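Local atomic coordinates of Rubredoxin\:oxygen oxidoreductase (Desulfovibrio gigas, PDB entry 1E5D), a protein that catalyses the four-electron reduction of dioxygen to two molecules of water, using a diiron centre and flavin mononucleotide. Residues L105-K108 and A109-H113; Q241-V244 and E245-E248; L385-M388 and A389-A393. All coordinates share one frame; numbering follows the deposited sequence.

Interaction 1. Residues L105-K108 and A109-H113; sequences LGQK and AMESH
Glu111 leans back along its helix and offers its carboxylate to Gln107 and Lys108, one turn earlier. Glu111 CB lies 3.8 Å from the Lys108 carbonyl oxygen. With chi1 at -2°, CG almost eclipses its own backbone N, a setting modelled at modest resolution that swings the chain back toward the preceding turn and sets CG against the carbonyl oxygens of Gln107 and Lys108. Beyond CG the chain is extended, and Glu111 CD comes 3.1 Å from Gln107 NE2. The two carboxylate oxygens then part company. Glu111 OE2 accepts a weak hydrogen bond from Gln107 NE2, short at 2.7 Å but strongly bent, with an N-H...O angle of 128°; amide and carboxylate planes stand 70° apart. Glu111 OE1 turns to Lys108 NZ at 3.6 Å, a long salt bridge from a lysine that runs alongside the glutamate and points the same way. In the backbone, Ala109 N bonds to Leu105 O (3.0 Å). Farther along, His113 N and His113 ND1 reach Ala109 O from opposite faces of its carbonyl plane, and the ND1 bond holds the imidazole with this oxygen at its edge. Ser112 OG bonds to Asn375 of the second subunit, while Met110 packs on Ile100 and Val121 of the neighbouring strands. Such i to i+3 and i to i+4 pairing is typical of an alpha-helix with one outward polar side, here helix 104-114, the connection between strands 99-103 and 121-124 in a beta-alpha-beta unit of the metallo-beta-lactamase fold.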
loop_
_atom_site.group_PDB
_atom_site.type_symbol
_atom_site.label_atom_id
_atom_site.label_comp_id
_atom_site.label_asym_id
_atom_site.label_seq_id
_atom_site.Cartn_x
_atom_site.Cartn_y
_atom_site.Cartn_z
ATOM N N LEU A 105 -34.069 -2.094 -2.018
ATOM C CA LEU A 105 -32.794 -1.475 -1.623
ATOM C C LEU A 105 -32.138 -0.859 -2.851
ATOM O O LEU A 105 -31.486 0.179 -2.769
ATOM C CB LEU A 105 -31.888 -2.476 -0.909
ATOM C CG LEU A 105 -32.325 -2.756 0.540
ATOM C CD1 LEU A 105 -31.547 -3.902 1.151
ATOM C CD2 LEU A 105 -32.173 -1.491 1.371
ATOM N N GLY A 106 -32.353 -1.475 -4.013
ATOM C CA GLY A 106 -31.926 -0.840 -5.250
ATOM C C GLY A 106 -32.525 0.528 -5.479
ATOM O O GLY A 106 -31.888 1.471 -5.958
ATOM N N GLN A 107 -33.809 0.724 -5.157
ATOM C CA GLN A 107 -34.335 2.058 -5.500
ATOM C C GLN A 107 -33.701 3.086 -4.568
ATOM O O GLN A 107 -33.492 4.252 -4.899
ATOM C CB GLN A 107 -35.854 2.048 -5.452
ATOM C CG GLN A 107 -36.467 2.811 -4.289
ATOM C CD GLN A 107 -36.786 4.245 -4.675
ATOM O OE1 GLN A 107 -37.414 4.492 -5.704
ATOM N NE2 GLN A 107 -36.338 5.173 -3.840
ATOM N N LYS A 108 -33.382 2.594 -3.372
ATOM C CA LYS A 108 -32.700 3.423 -2.388
ATOM C C LYS A 108 -31.372 3.912 -2.960
ATOM O O LYS A 108 -31.097 5.106 -3.072
ATOM C CB LYS A 108 -32.473 2.636 -1.102
ATOM C CG LYS A 108 -33.031 3.243 0.167
ATOM C CD LYS A 108 -34.522 3.013 0.323
ATOM C CE LYS A 108 -35.215 4.254 0.864
ATOM N NZ LYS A 108 -36.087 4.916 -0.147
ATOM N N ALA A 109 -30.533 2.943 -3.328
ATOM C CA ALA A 109 -29.231 3.276 -3.892
ATOM C C ALA A 109 -29.410 4.074 -5.176
ATOM O O ALA A 109 -28.573 4.895 -5.564
ATOM C CB ALA A 109 -28.434 2.006 -4.124
ATOM N N MET A 110 -30.527 3.840 -5.873
ATOM C CA MET A 110 -30.675 4.565 -7.139
ATOM C C MET A 110 -30.834 6.054 -6.876
ATOM O O MET A 110 -30.451 6.893 -7.699
ATOM C CB MET A 110 -31.847 4.008 -7.929
ATOM C CG MET A 110 -31.936 4.522 -9.358
ATOM S SD MET A 110 -33.358 3.782 -10.195
ATOM C CE MET A 110 -32.765 2.095 -10.370
ATOM N N GLU A 111 -31.391 6.438 -5.723
ATOM C CA GLU A 111 -31.528 7.881 -5.511
ATOM C C GLU A 111 -30.219 8.513 -5.039
ATOM O O GLU A 111 -29.902 9.614 -5.503
ATOM C CB GLU A 111 -32.640 8.220 -4.521
ATOM C CG GLU A 111 -33.421 7.034 -3.989
ATOM C CD GLU A 111 -34.409 7.433 -2.905
ATOM O OE1 GLU A 111 -34.011 7.447 -1.720
ATOM O OE2 GLU A 111 -35.578 7.733 -3.238
ATOM N N SER A 112 -29.472 7.861 -4.151
ATOM C CA SER A 112 -28.234 8.461 -3.649
ATOM C C SER A 112 -27.105 8.427 -4.672
ATOM O O SER A 112 -26.075 9.076 -4.506
ATOM C CB SER A 112 -27.800 7.751 -2.369
ATOM O OG SER A 112 -27.682 6.356 -2.596
ATOM N N HIS A 113 -27.287 7.671 -5.746
ATOM C CA HIS A 113 -26.362 7.709 -6.865
ATOM C C HIS A 113 -26.845 8.703 -7.925
ATOM O O HIS A 113 -26.038 9.462 -8.471
ATOM C CB HIS A 113 -26.201 6.350 -7.534
ATOM C CG HIS A 113 -25.236 5.394 -6.925
ATOM N ND1 HIS A 113 -25.526 4.573 -5.862
ATOM C CD2 HIS A 113 -23.950 5.115 -7.253
ATOM C CE1 HIS A 113 -24.476 3.840 -5.557
ATOM N NE2 HIS A 113 -23.496 4.153 -6.390
#

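Interaction 2. Residues Q241-V244 and E245-E248; sequences QKYV and EYAE
Lys242 divides its length between two partners on the next turn, Tyr246 for its methylenes and Glu245 for its amine. Lys242 CB sits over the Tyr246 ring in a CH-pi contact, 4.3 Å from the centroid and 27° off the ring normal. The chain bends at chi2 (-80°), which lays Lys242 CD 3.3 Å from Tyr246 OH. That hydroxyl has its polar partner in Glu187 of helix 183-198, to which Lys242 NZ also makes a long, weak ion pair. The ammonium group is held more closely by Glu245. Lys242 NZ lies 3.1 Å from Glu245 OE2, meeting it from above the carboxylate plane, with a weaker second bond at 3.4 Å to Glu245 OE1. The extended Glu245 chain runs alongside the lysine in the same direction, which brings both oxygens near NZ. Two acidic neighbours, one of them distant, would probably favour the charged lysine. Val244 makes the third large contribution: Val244 CG1 lies alongside Glu248, 3.9 Å from Glu248 OE1, and Val244 O takes the N-H of Glu248 N at 2.9 Å. On the buried side, Tyr243 CD1 comes 3.8 Å from Tyr246 CD2, the two rings meeting obliquely with planes at 53°. Tyr243 OH is fixed by Phe167 N, and Ala247 packs on helices 183-198 and 202-214. A charged pair on the more exposed side and aromatic rings on the buried side mark an amphipathic alpha-helix: this is the final stretch of helix 233-248, which closes against two helices shortly before the chain enters strand 254-259 of the flavodoxin-like fold.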
loop_
_atom_site.group_PDB
_atom_site.type_symbol
_atom_site.label_atom_id
_atom_site.label_comp_id
_atom_site.label_asym_id
_atom_site.label_seq_id
_atom_site.Cartn_x
_atom_site.Cartn_y
_atom_site.Cartn_z
ATOM N N GLN A 241 -21.645 -25.102 -7.570
ATOM C CA GLN A 241 -20.777 -25.965 -6.786
ATOM C C GLN A 241 -19.671 -25.131 -6.140
ATOM O O GLN A 241 -19.509 -25.056 -4.929
ATOM C CB GLN A 241 -20.152 -27.019 -7.688
ATOM C CG GLN A 241 -20.609 -28.452 -7.529
ATOM C CD GLN A 241 -19.717 -29.400 -8.320
ATOM O OE1 GLN A 241 -18.552 -29.108 -8.596
ATOM N NE2 GLN A 241 -20.277 -30.546 -8.691
ATOM N N LYS A 242 -18.920 -24.488 -7.024
ATOM C CA LYS A 242 -17.772 -23.662 -6.695
ATOM C C LYS A 242 -18.094 -22.561 -5.697
ATOM O O LYS A 242 -17.344 -22.390 -4.737
ATOM C CB LYS A 242 -17.218 -23.079 -8.005
ATOM C CG LYS A 242 -16.345 -24.112 -8.717
ATOM C CD LYS A 242 -14.956 -24.137 -8.086
ATOM C CE LYS A 242 -14.431 -25.555 -7.957
ATOM N NZ LYS A 242 -13.037 -25.595 -7.430
ATOM N N TYR A 243 -19.187 -21.832 -5.910
ATOM C CA TYR A 243 -19.521 -20.745 -4.993
ATOM C C TYR A 243 -19.690 -21.276 -3.578
ATOM O O TYR A 243 -19.244 -20.655 -2.615
ATOM C CB TYR A 243 -20.784 -19.989 -5.443
ATOM C CG TYR A 243 -20.366 -18.697 -6.117
ATOM C CD1 TYR A 243 -19.370 -18.768 -7.091
ATOM C CD2 TYR A 243 -20.914 -17.466 -5.811
ATOM C CE1 TYR A 243 -18.944 -17.629 -7.743
ATOM C CE2 TYR A 243 -20.480 -16.322 -6.465
ATOM C CZ TYR A 243 -19.495 -16.410 -7.428
ATOM O OH TYR A 243 -19.047 -15.284 -8.092
ATOM N N VAL A 244 -20.336 -22.439 -3.492
ATOM C CA VAL A 244 -20.487 -23.101 -2.199
ATOM C C VAL A 244 -19.115 -23.409 -1.614
ATOM O O VAL A 244 -18.805 -23.108 -0.473
ATOM C CB VAL A 244 -21.312 -24.392 -2.327
ATOM C CG1 VAL A 244 -21.317 -25.156 -1.009
ATOM C CG2 VAL A 244 -22.729 -24.076 -2.773
ATOM N N GLU A 245 -18.264 -24.021 -2.418
ATOM C CA GLU A 245 -16.881 -24.272 -2.035
ATOM C C GLU A 245 -16.154 -22.982 -1.677
ATOM O O GLU A 245 -15.456 -22.899 -0.662
ATOM C CB GLU A 245 -16.166 -24.976 -3.183
ATOM C CG GLU A 245 -14.708 -25.317 -2.940
ATOM C CD GLU A 245 -14.125 -26.060 -4.137
ATOM O OE1 GLU A 245 -14.931 -26.692 -4.859
ATOM O OE2 GLU A 245 -12.894 -26.007 -4.338
ATOM N N TYR A 246 -16.297 -21.949 -2.511
ATOM C CA TYR A 246 -15.640 -20.690 -2.169
ATOM C C TYR A 246 -16.135 -20.187 -0.816
ATOM O O TYR A 246 -15.322 -19.774 0.008
ATOM C CB TYR A 246 -15.863 -19.605 -3.232
ATOM C CG TYR A 246 -15.318 -19.970 -4.595
ATOM C CD1 TYR A 246 -14.262 -20.874 -4.692
ATOM C CD2 TYR A 246 -15.839 -19.440 -5.767
ATOM C CE1 TYR A 246 -13.735 -21.234 -5.918
ATOM C CE2 TYR A 246 -15.317 -19.800 -6.997
ATOM C CZ TYR A 246 -14.269 -20.695 -7.065
ATOM O OH TYR A 246 -13.728 -21.075 -8.271
ATOM N N ALA A 247 -17.445 -20.208 -0.594
ATOM C CA ALA A 247 -17.985 -19.650 0.641
ATOM C C ALA A 247 -17.621 -20.495 1.855
ATOM O O ALA A 247 -17.573 -19.978 2.977
ATOM C CB ALA A 247 -19.501 -19.511 0.549
ATOM N N GLU A 248 -17.380 -21.788 1.644
ATOM C CA GLU A 248 -17.108 -22.682 2.774
ATOM C C GLU A 248 -15.683 -22.505 3.287
ATOM O O GLU A 248 -15.460 -22.690 4.485
ATOM C CB GLU A 248 -17.404 -24.141 2.409
ATOM C CG GLU A 248 -18.715 -24.636 2.996
ATOM C CD GLU A 248 -19.300 -25.865 2.343
ATOM O OE1 GLU A 248 -18.636 -26.511 1.506
ATOM O OE2 GLU A 248 -20.460 -26.209 2.673
#

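Interaction 3. Residues L385-M388 and A389-A393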
loop_
_atom_site.group_PDB
_atom_site.type_symbol
_atom_site.label_atom_id
_atom_site.label_comp_id
_atom_site.label_asym_id
_atom_site.label_seq_id
_atom_site.Cartn_x
_atom_site.Cartn_y
_atom_site.Cartn_z
ATOM N N LEU A 385 12.624 -20.830 13.466
ATOM C CA LEU A 385 11.594 -20.742 12.430
ATOM C C LEU A 385 11.122 -22.116 11.988
ATOM O O LEU A 385 9.906 -22.317 11.878
ATOM C CB LEU A 385 12.136 -19.895 11.270
ATOM C CG LEU A 385 12.244 -18.406 11.635
ATOM C CD1 LEU A 385 13.356 -17.726 10.865
ATOM C CD2 LEU A 385 10.905 -17.724 11.397
ATOM N N LYS A 386 12.045 -23.043 11.750
ATOM C CA LYS A 386 11.689 -24.410 11.364
ATOM C C LYS A 386 10.737 -25.024 12.387
ATOM O O LYS A 386 9.758 -25.709 12.099
ATOM C CB LYS A 386 12.941 -25.263 11.219
ATOM C CG LYS A 386 12.727 -26.747 11.450
ATOM C CD LYS A 386 13.917 -27.380 12.159
ATOM C CE LYS A 386 13.621 -28.808 12.594
ATOM N NZ LYS A 386 13.390 -28.907 14.064
ATOM N N THR A 387 11.054 -24.743 13.647
ATOM C CA THR A 387 10.189 -25.134 14.745
ATOM C C THR A 387 8.826 -24.475 14.584
ATOM O O THR A 387 7.787 -25.130 14.692
ATOM C CB THR A 387 10.795 -24.729 16.103
ATOM O OG1 THR A 387 11.924 -25.564 16.388
ATOM C CG2 THR A 387 9.802 -24.934 17.235
ATOM N N MET A 388 8.834 -23.170 14.313
ATOM C CA MET A 388 7.577 -22.451 14.099
ATOM C C MET A 388 6.769 -23.082 12.969
ATOM O O MET A 388 5.582 -23.368 13.130
ATOM C CB MET A 388 7.853 -20.979 13.799
ATOM C CG MET A 388 6.639 -20.083 13.949
ATOM S SD MET A 388 6.839 -18.482 13.130
ATOM C CE MET A 388 5.392 -17.626 13.765
ATOM N N ALA A 389 7.424 -23.309 11.838
ATOM C CA ALA A 389 6.840 -23.968 10.683
ATOM C C ALA A 389 6.283 -25.343 11.036
ATOM O O ALA A 389 5.247 -25.761 10.521
ATOM C CB ALA A 389 7.876 -24.118 9.577
ATOM N N GLN A 390 6.982 -26.053 11.918
ATOM C CA GLN A 390 6.525 -27.384 12.313
ATOM C C GLN A 390 5.288 -27.315 13.192
ATOM O O GLN A 390 4.350 -28.098 13.015
ATOM C CB GLN A 390 7.655 -28.132 13.022
ATOM C CG GLN A 390 8.434 -28.993 12.031
ATOM C CD GLN A 390 9.760 -29.443 12.601
ATOM O OE1 GLN A 390 9.995 -29.326 13.802
ATOM N NE2 GLN A 390 10.617 -29.956 11.730
ATOM N N THR A 391 5.259 -26.380 14.135
ATOM C CA THR A 391 4.060 -26.216 14.951
ATOM C C THR A 391 2.832 -25.929 14.099
ATOM O O THR A 391 1.813 -26.622 14.152
ATOM C CB THR A 391 4.262 -25.073 15.959
ATOM O OG1 THR A 391 5.393 -25.404 16.779
ATOM C CG2 THR A 391 3.063 -24.912 16.879
ATOM N N ILE A 392 2.926 -24.879 13.284
ATOM C CA ILE A 392 1.784 -24.506 12.447
ATOM C C ILE A 392 1.388 -25.649 11.524
ATOM O O ILE A 392 0.213 -26.022 11.424
ATOM C CB ILE A 392 2.094 -23.226 11.650
ATOM C CG1 ILE A 392 2.152 -21.970 12.522
ATOM C CG2 ILE A 392 1.106 -23.055 10.509
ATOM C CD1 ILE A 392 2.970 -20.834 11.953
ATOM N N ALA A 393 2.351 -26.256 10.826
ATOM C CA ALA A 393 1.976 -27.359 9.942
ATOM C C ALA A 393 1.313 -28.493 10.712
ATOM O O ALA A 393 0.394 -29.136 10.208
ATOM C CB ALA A 393 3.184 -27.889 9.199
#
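Leu385 O accepts a 2.7 Å hydrogen bond from Ala389 N, while the isobutyl group of Leu385 turns into the protein against Met269 and Leu273 of helix 265-279 and Val371. Lys386 follows on the more open side. Its chain, bent at chi2 and again at chi4 (-105°), runs obliquely past the Gln390 side chain: Lys386 CE rests 3.3 Å from Gln390 NE2, and Lys386 NZ gives a weak bond of 3.4 Å to Gln390 OE1. Gln390 NE2 also has a weak bond to Glu280. The helix concerned, 379-400, is the last of the flavodoxin-like fold, a parallel five-stranded sheet flanked by helices, and it lies beside helix 265-279. Thr387 O accepts two donors from one residue: Thr391 N at 2.9 Å, and Thr391 OG1 at 3.2 Å, 40° above the carbonyl plane. Chi1 of -59° puts that hydroxyl beside its backbone N and within range of the same oxygen. The Thr387 hydroxyl is itself hydrogen-bonded to Glu383 O, one turn earlier. Met388 O binds Ile392 N at 3.1 Å, and the Met388 side chain extends toward Val371 and Ala368; Met388 CG is 4.2 Å from Ile392 CD1, and Ile392 itself packs on Ala306 and Ile308 of the central strand.

The three contacts are set in series along the chain; each joins successive turns of one helix, and none touches another. Interactions 1 and 2 belong to the diiron-bearing part of the protein, their centres 29 Å apart. The side chain of Ala109 in interaction 1 lies about 11 Å from the mu-oxo-diiron unit, and that of Tyr243 in interaction 2 about 10 Å. Interaction 1 also adjoins the second subunit, and its Ser112 side chain is about 8 Å from a bound FMN. Interaction 3 is in the flavodoxin-like part, 50 Å from interaction 1 between centres and across the middle of the chain; the Leu385 side chain is about 11 Å from FMN. Interaction 2 stands between, its nearest atoms about 17 Å from interaction 3.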